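Local coordinates for protein EmGH1 (Erythrobacter marinus, PDB 5Z87) that probably hydrolyses beta-glucosidic bonds as a family 3 glycoside hydrolase, releasing terminal, non-reducing glucose, at residues Phe178-Asp183 / Ile228-Lys233; Gly308-Asp313 / Ala340-Glu345. All blocks are in the same frame, centred on the assembly; numbering follows the deposited sequence.

Both contacts belong to the TIM-barrel-like N-terminal domain of this family 3 glycoside hydrolase. From the N terminus, the chain leaves strand 176-177 through 178-183, passes helix 201-216 and returns as strand 229-235, where contact 1 closes the loop. Strand 276-279 follows, and then strand 309-311; the chain goes on through helix 330-340 and comes back at 340-345 to close contact 2. The loops are in series, neither enclosing the other. The centres of the two contacts lie about 13 Å apart, with strand 276-279 between them in the parallel sheet. Inside the barrel they meet directly, Ser231 OG standing 2.7 Å from Tyr309 OH, a probable hydrogen bond, with Phe178 packing on Val311.

Contact 1: Phe178-Asp183 / Ile228-Lys233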
ATOM      1  N   PHE A 178      -5.407 -27.540  -8.179  1.00 20.34           N
ATOM      2  CA  PHE A 178      -5.379 -26.317  -7.388  1.00 18.74           C
ATOM      3  C   PHE A 178      -5.106 -25.125  -8.311  1.00 20.85           C
ATOM      4  O   PHE A 178      -4.093 -24.437  -8.221  1.00 24.35           O
ATOM      5  CB  PHE A 178      -4.326 -26.434  -6.292  1.00 21.19           C
ATOM      6  CG  PHE A 178      -4.580 -27.548  -5.301  1.00 21.51           C
ATOM      7  CD1 PHE A 178      -5.877 -27.967  -5.007  1.00 15.41           C
ATOM      8  CD2 PHE A 178      -3.509 -28.159  -4.640  1.00 17.84           C
ATOM      9  CE1 PHE A 178      -6.104 -28.973  -4.081  1.00 15.32           C
ATOM     10  CE2 PHE A 178      -3.723 -29.173  -3.707  1.00 18.16           C
ATOM     11  CZ  PHE A 178      -5.024 -29.573  -3.417  1.00 19.86           C
ATOM     12  N   SER A 179      -6.033 -24.933  -9.242  1.00 17.64           N
ATOM     13  CA  SER A 179      -5.953 -23.951 -10.314  1.00 22.82           C
ATOM     14  C   SER A 179      -7.367 -23.656 -10.760  1.00 23.15           C
ATOM     15  O   SER A 179      -8.255 -24.496 -10.575  1.00 23.82           O
ATOM     16  CB  SER A 179      -5.129 -24.480 -11.508  1.00 20.67           C
ATOM     17  OG  SER A 179      -3.791 -24.755 -11.133  1.00 26.49           O
ATOM     18  N   PRO A 180      -7.619 -22.477 -11.356  1.00 19.81           N
ATOM     19  CA  PRO A 180      -6.685 -21.384 -11.638  1.00 21.11           C
ATOM     20  C   PRO A 180      -6.436 -20.443 -10.452  1.00 24.45           C
ATOM     21  O   PRO A 180      -7.222 -20.361  -9.514  1.00 19.21           O
ATOM     22  CB  PRO A 180      -7.384 -20.621 -12.759  1.00 18.29           C
ATOM     23  CG  PRO A 180      -8.858 -20.765 -12.417  1.00 17.72           C
ATOM     24  CD  PRO A 180      -8.985 -22.163 -11.819  1.00 16.42           C
ATOM     25  N   ASN A 181      -5.315 -19.738 -10.517  1.00 23.89           N
ATOM     26  CA  ASN A 181      -5.053 -18.604  -9.644  1.00 19.09           C
ATOM     27  C   ASN A 181      -5.806 -17.417 -10.223  1.00 22.35           C
ATOM     28  O   ASN A 181      -5.499 -16.961 -11.328  1.00 19.65           O
ATOM     29  CB  ASN A 181      -3.548 -18.360  -9.576  1.00 20.65           C
ATOM     30  CG  ASN A 181      -3.166 -17.137  -8.736  1.00 21.63           C
ATOM     31  OD1 ASN A 181      -3.787 -16.071  -8.818  1.00 23.81           O
ATOM     32  ND2 ASN A 181      -2.113 -17.290  -7.938  1.00 23.73           N
ATOM     33  N   ILE A 182      -6.804 -16.918  -9.502  1.00 18.09           N
ATOM     34  CA  ILE A 182      -7.554 -15.788 -10.019  1.00 13.87           C
ATOM     35  C   ILE A 182      -7.439 -14.613  -9.055  1.00 21.05           C
ATOM     36  O   ILE A 182      -8.378 -13.827  -8.895  1.00 16.21           O
ATOM     37  CB  ILE A 182      -9.014 -16.166 -10.298  1.00 17.93           C
ATOM     38  CG1 ILE A 182      -9.687 -16.751  -9.056  1.00 15.00           C
ATOM     39  CG2 ILE A 182      -9.051 -17.178 -11.434  1.00 15.51           C
ATOM     40  CD1 ILE A 182     -11.149 -17.167  -9.313  1.00 17.96           C
ATOM     41  N   ASP A 183      -6.274 -14.486  -8.423  1.00 17.99           N
ATOM     42  CA  ASP A 183      -5.936 -13.286  -7.672  1.00 16.94           C
ATOM     43  C   ASP A 183      -5.752 -12.103  -8.623  1.00 21.18           C
ATOM     44  O   ASP A 183      -5.593 -12.263  -9.837  1.00 18.86           O
ATOM     45  CB  ASP A 183      -4.658 -13.508  -6.854  1.00 19.48           C
ATOM     46  CG  ASP A 183      -4.789 -14.677  -5.866  1.00 26.97           C
ATOM     47  OD1 ASP A 183      -5.838 -14.750  -5.183  1.00 26.60           O
ATOM     48  OD2 ASP A 183      -3.861 -15.521  -5.780  1.00 20.87           O
ATOM     49  N   ILE A 228     -11.402 -32.331 -15.200  1.00 23.26           N
ATOM     50  CA  ILE A 228     -10.986 -32.388 -13.802  1.00 22.15           C
ATOM     51  C   ILE A 228     -11.618 -31.210 -13.068  1.00 24.93           C
ATOM     52  O   ILE A 228     -12.017 -30.215 -13.673  1.00 22.72           O
ATOM     53  CB  ILE A 228      -9.444 -32.355 -13.639  1.00 24.05           C
ATOM     54  CG1 ILE A 228      -8.889 -30.961 -13.996  1.00 21.58           C
ATOM     55  CG2 ILE A 228      -8.781 -33.434 -14.501  1.00 23.49           C
ATOM     56  CD1 ILE A 228      -7.382 -30.788 -13.732  1.00 17.79           C
ATOM     57  N   ALA A 229     -11.690 -31.329 -11.747  1.00 17.90           N
ATOM     58  CA  ALA A 229     -12.210 -30.251 -10.915  1.00 25.14           C
ATOM     59  C   ALA A 229     -11.188 -29.123 -10.756  1.00 19.16           C
ATOM     60  O   ALA A 229      -9.988 -29.365 -10.570  1.00 22.12           O
ATOM     61  CB  ALA A 229     -12.605 -30.792  -9.536  1.00 20.59           C
ATOM     62  N   THR A 230     -11.673 -27.889 -10.836  1.00 21.09           N
ATOM     63  CA  THR A 230     -10.888 -26.701 -10.505  1.00 20.43           C
ATOM     64  C   THR A 230     -11.063 -26.355  -9.032  1.00 19.46           C
ATOM     65  O   THR A 230     -12.144 -26.535  -8.463  1.00 21.23           O
ATOM     66  CB  THR A 230     -11.325 -25.495 -11.344  1.00 16.93           C
ATOM     67  OG1 THR A 230     -12.739 -25.302 -11.208  1.00 17.25           O
ATOM     68  CG2 THR A 230     -11.003 -25.703 -12.804  1.00 18.53           C
ATOM     69  N   SER A 231      -9.994 -25.848  -8.417  1.00 17.15           N
ATOM     70  CA  SER A 231     -10.056 -25.214  -7.099  1.00 20.82           C
ATOM     71  C   SER A 231      -9.547 -23.780  -7.250  1.00 22.49           C
ATOM     72  O   SER A 231      -8.346 -23.518  -7.150  1.00 21.42           O
ATOM     73  CB  SER A 231      -9.242 -25.988  -6.056  1.00 16.33           C
ATOM     74  OG  SER A 231      -9.358 -27.384  -6.258  1.00 20.21           O
ATOM     75  N   VAL A 232     -10.458 -22.837  -7.480  1.00 19.82           N
ATOM     76  CA  VAL A 232     -10.036 -21.464  -7.730  1.00 19.64           C
ATOM     77  C   VAL A 232      -9.425 -20.881  -6.460  1.00 22.55           C
ATOM     78  O   VAL A 232      -9.922 -21.103  -5.346  1.00 18.47           O
ATOM     79  CB  VAL A 232     -11.219 -20.630  -8.245  1.00 16.55           C
ATOM     80  CG1 VAL A 232     -11.620 -21.117  -9.631  1.00 13.35           C
ATOM     81  CG2 VAL A 232     -12.405 -20.756  -7.291  1.00 17.35           C
ATOM     82  N   LYS A 233      -8.316 -20.160  -6.619  1.00 16.04           N
ATOM     83  CA  LYS A 233      -7.519 -19.700  -5.493  1.00 14.96           C
ATOM     84  C   LYS A 233      -6.997 -18.303  -5.816  1.00 20.39           C
ATOM     85  O   LYS A 233      -7.002 -17.892  -6.979  1.00 17.94           O
ATOM     86  CB  LYS A 233      -6.382 -20.688  -5.211  1.00 16.77           C
ATOM     87  CG  LYS A 233      -5.403 -20.822  -6.365  1.00 20.89           C
ATOM     88  CD  LYS A 233      -4.301 -21.808  -6.059  1.00 20.85           C
ATOM     89  CE  LYS A 233      -3.144 -21.645  -7.055  1.00 24.94           C
ATOM     90  NZ  LYS A 233      -2.174 -22.806  -7.034  1.00 20.64           N
TER
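The Phe178 ring turns an edge to Ser231, whose OG lies in the ring plane 3.7 Å from Phe178 CD1; elsewhere the ring stacks on Phe128 and meets Tyr93 with the planes about 40° apart. Ser231 OG itself is hydrogen-bonded to Cys177 O and Tyr309 OH. Beyond the ring, the backbones run side by side: Lys233 N donates to Pro180 O at 3.1 Å, and Ile182 N reaches Lys233 O at 2.7 Å with a nearly straight N-H...O angle of 165°. Asn181 is thus bridged to Lys233, prolonging the parallel pairing past strand 176-177 in the TIM-barrel-like domain, with helix 201-216 as the crossover. The Pro180 ring, after a cis peptide bond, lies alongside Val232, Pro180 CD being 3.6 Å from Val232 CG1. Ile182 CD1 crosses to Val232 CB, also at 3.6 Å, facing helices 201-216 and 263-270. Lys233 CG lies between the backbone N and carbonyl carbon, and the chain, extended beyond it, carries NZ across the loop backbone to Phe178 O at 2.8 Å, tilted 18° from the carbonyl plane. The same NZ hydrogen-bonds to O2 of a dithiothreitol molecule, probably from the crystallisation liquor, in a pocket that Phe178 also lines. Asn181 OD1 accepts from Asp183 N, forming an Asx turn.

Contact 2: Gly308-Asp313 / Ala340-Glu345; sequences GYVVSD and AGVDIE
Val311 and Ile344 lie side by side and point the same way, Val311 CB being 3.7 Å from Ile344 CG2; that methyl also approaches the Tyr309 ring obliquely. Strand 309-311 is a parallel strand of the TIM-barrel-like sheet, beside strand 276-279, and leads through Ser312 into Asp313 of the dithiothreitol pocket. The Val311-Ile344 bridge extends the parallel pairing to the residues leading into strand 345-346, helix 330-340 making the beta-alpha-beta crossover. On the other side of strand 309-311, Val310 CG1, set anti to the backbone N (chi1 169°), comes 3.8 Å from Val342 CA, with the Val342 CG2 methyl just beyond. Outward from these chains, Val310 O is gripped by two amides, Asp343 N and Ile344 N, the latter at 3.1 Å and in the carbonyl plane. Ser312 N donates to Ile344 O at 3.0 Å, N-H...O 161°, the second bond of the single bridge. Gly341 turns the chain out of helix 330-340 with positive phi, and Gly341 O comes 3.3 Å from Val310 CB. At the polar edge the buried Asp343 carboxylate is salt-bridged by two arginines, OD1 to Arg375 and OD2 to Arg301, which would probably favour its ionised form. Asp343 OD2 also takes the Val310 N-H at 2.9 Å, on its anti side and 27° out of the carboxylate plane.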
ATOM      1  N   GLY A 308     -19.687 -26.841  -3.671  1.00 22.27           N
ATOM      2  CA  GLY A 308     -18.482 -27.634  -3.770  1.00 15.55           C
ATOM      3  C   GLY A 308     -17.704 -27.655  -2.469  1.00 21.73           C
ATOM      4  O   GLY A 308     -18.246 -27.444  -1.381  1.00 20.42           O
ATOM      5  N   TYR A 309     -16.406 -27.905  -2.596  1.00 16.53           N
ATOM      6  CA  TYR A 309     -15.513 -28.021  -1.457  1.00 19.56           C
ATOM      7  C   TYR A 309     -14.591 -26.808  -1.357  1.00 22.01           C
ATOM      8  O   TYR A 309     -14.211 -26.195  -2.360  1.00 15.84           O
ATOM      9  CB  TYR A 309     -14.668 -29.307  -1.542  1.00 21.06           C
ATOM     10  CG  TYR A 309     -13.727 -29.349  -2.723  1.00 20.81           C
ATOM     11  CD1 TYR A 309     -12.439 -28.814  -2.635  1.00 20.58           C
ATOM     12  CD2 TYR A 309     -14.121 -29.920  -3.926  1.00 17.47           C
ATOM     13  CE1 TYR A 309     -11.574 -28.849  -3.713  1.00 16.87           C
ATOM     14  CE2 TYR A 309     -13.262 -29.954  -5.019  1.00 17.28           C
ATOM     15  CZ  TYR A 309     -11.988 -29.414  -4.904  1.00 20.51           C
ATOM     16  OH  TYR A 309     -11.129 -29.429  -5.980  1.00 21.20           O
ATOM     17  N   VAL A 310     -14.242 -26.473  -0.122  1.00 21.84           N
ATOM     18  CA  VAL A 310     -13.194 -25.518   0.180  1.00 18.04           C
ATOM     19  C   VAL A 310     -11.992 -26.312   0.661  1.00 18.08           C
ATOM     20  O   VAL A 310     -12.077 -27.044   1.660  1.00 22.53           O
ATOM     21  CB  VAL A 310     -13.643 -24.492   1.231  1.00 18.96           C
ATOM     22  CG1 VAL A 310     -12.444 -23.681   1.705  1.00 18.25           C
ATOM     23  CG2 VAL A 310     -14.714 -23.590   0.664  1.00 13.62           C
ATOM     24  N   VAL A 311     -10.886 -26.188  -0.043  1.00 17.55           N
ATOM     25  CA  VAL A 311      -9.636 -26.825   0.365  1.00 15.85           C
ATOM     26  C   VAL A 311      -8.720 -25.753   0.937  1.00 19.39           C
ATOM     27  O   VAL A 311      -8.715 -24.602   0.479  1.00 18.38           O
ATOM     28  CB  VAL A 311      -8.969 -27.583  -0.802  1.00 15.16           C
ATOM     29  CG1 VAL A 311      -8.765 -26.664  -2.016  1.00 16.74           C
ATOM     30  CG2 VAL A 311      -7.670 -28.216  -0.360  1.00 13.09           C
ATOM     31  N   SER A 312      -7.994 -26.109   1.988  1.00 18.72           N
ATOM     32  CA  SER A 312      -7.015 -25.193   2.530  1.00 17.99           C
ATOM     33  C   SER A 312      -5.814 -25.096   1.598  1.00 22.03           C
ATOM     34  O   SER A 312      -5.518 -26.011   0.822  1.00 17.53           O
ATOM     35  CB  SER A 312      -6.549 -25.662   3.907  1.00 13.26           C
ATOM     36  OG  SER A 312      -5.529 -26.639   3.768  1.00 15.73           O
ATOM     37  N   ASP A 313      -5.111 -23.971   1.685  1.00 17.01           N
ATOM     38  CA  ASP A 313      -3.753 -23.939   1.168  1.00 17.09           C
ATOM     39  C   ASP A 313      -2.818 -24.692   2.125  1.00 20.47           C
ATOM     40  O   ASP A 313      -3.177 -25.015   3.266  1.00 18.47           O
ATOM     41  CB  ASP A 313      -3.307 -22.495   0.950  1.00 17.83           C
ATOM     42  CG  ASP A 313      -2.205 -22.371  -0.100  1.00 24.48           C
ATOM     43  OD1 ASP A 313      -1.489 -23.371  -0.327  1.00 27.46           O
ATOM     44  OD2 ASP A 313      -2.076 -21.282  -0.700  1.00 22.43           O
ATOM     45  N   ALA A 340     -15.552 -22.307  10.166  1.00 21.44           N
ATOM     46  CA  ALA A 340     -15.551 -21.213   9.206  1.00 23.31           C
ATOM     47  C   ALA A 340     -16.035 -21.703   7.857  1.00 21.61           C
ATOM     48  O   ALA A 340     -16.793 -21.010   7.174  1.00 24.43           O
ATOM     49  CB  ALA A 340     -14.157 -20.593   9.087  1.00 23.97           C
ATOM     50  N   GLY A 341     -15.622 -22.911   7.465  1.00 18.33           N
ATOM     51  CA  GLY A 341     -16.057 -23.450   6.197  1.00 16.08           C
ATOM     52  C   GLY A 341     -14.976 -24.056   5.322  1.00 19.82           C
ATOM     53  O   GLY A 341     -15.198 -24.238   4.122  1.00 20.16           O
ATOM     54  N   VAL A 342     -13.811 -24.362   5.891  1.00 18.92           N
ATOM     55  CA  VAL A 342     -12.812 -25.173   5.201  1.00 23.44           C
ATOM     56  C   VAL A 342     -13.202 -26.646   5.339  1.00 26.95           C
ATOM     57  O   VAL A 342     -13.305 -27.167   6.454  1.00 23.35           O
ATOM     58  CB  VAL A 342     -11.407 -24.936   5.769  1.00 19.23           C
ATOM     59  CG1 VAL A 342     -10.408 -25.812   5.033  1.00 14.30           C
ATOM     60  CG2 VAL A 342     -11.020 -23.450   5.705  1.00 17.47           C
ATOM     61  N   ASP A 343     -13.381 -27.325   4.205  1.00 20.01           N
ATOM     62  CA  ASP A 343     -13.883 -28.694   4.184  1.00 23.39           C
ATOM     63  C   ASP A 343     -12.776 -29.738   4.200  1.00 24.80           C
ATOM     64  O   ASP A 343     -12.929 -30.775   4.848  1.00 26.46           O
ATOM     65  CB  ASP A 343     -14.769 -28.920   2.951  1.00 19.02           C
ATOM     66  CG  ASP A 343     -15.943 -27.978   2.904  1.00 23.36           C
ATOM     67  OD1 ASP A 343     -16.613 -27.829   3.955  1.00 27.49           O
ATOM     68  OD2 ASP A 343     -16.196 -27.385   1.828  1.00 19.65           O
ATOM     69  N   ILE A 344     -11.668 -29.504   3.496  1.00 22.34           N
ATOM     70  CA  ILE A 344     -10.598 -30.485   3.411  1.00 17.66           C
ATOM     71  C   ILE A 344      -9.263 -29.781   3.608  1.00 23.05           C
ATOM     72  O   ILE A 344      -9.018 -28.717   3.031  1.00 22.47           O
ATOM     73  CB  ILE A 344     -10.639 -31.269   2.079  1.00 18.27           C
ATOM     74  CG1 ILE A 344      -9.442 -32.212   1.972  1.00 23.95           C
ATOM     75  CG2 ILE A 344     -10.707 -30.343   0.898  1.00 17.26           C
ATOM     76  CD1 ILE A 344      -9.652 -33.345   0.984  1.00 20.54           C
ATOM     77  N   GLU A 345      -8.409 -30.370   4.438  1.00 21.73           N
ATOM     78  CA  GLU A 345      -7.150 -29.769   4.829  1.00 18.83           C
ATOM     79  C   GLU A 345      -6.022 -30.326   3.967  1.00 24.35           C
ATOM     80  O   GLU A 345      -5.753 -31.531   3.975  1.00 20.79           O
ATOM     81  CB  GLU A 345      -6.866 -30.020   6.305  1.00 19.93           C
ATOM     82  CG  GLU A 345      -5.483 -29.604   6.694  1.00 19.62           C
ATOM     83  CD  GLU A 345      -5.156 -29.996   8.099  1.00 24.75           C
ATOM     84  OE1 GLU A 345      -4.566 -29.171   8.824  1.00 17.60           O
ATOM     85  OE2 GLU A 345      -5.515 -31.128   8.486  1.00 26.78           O
TER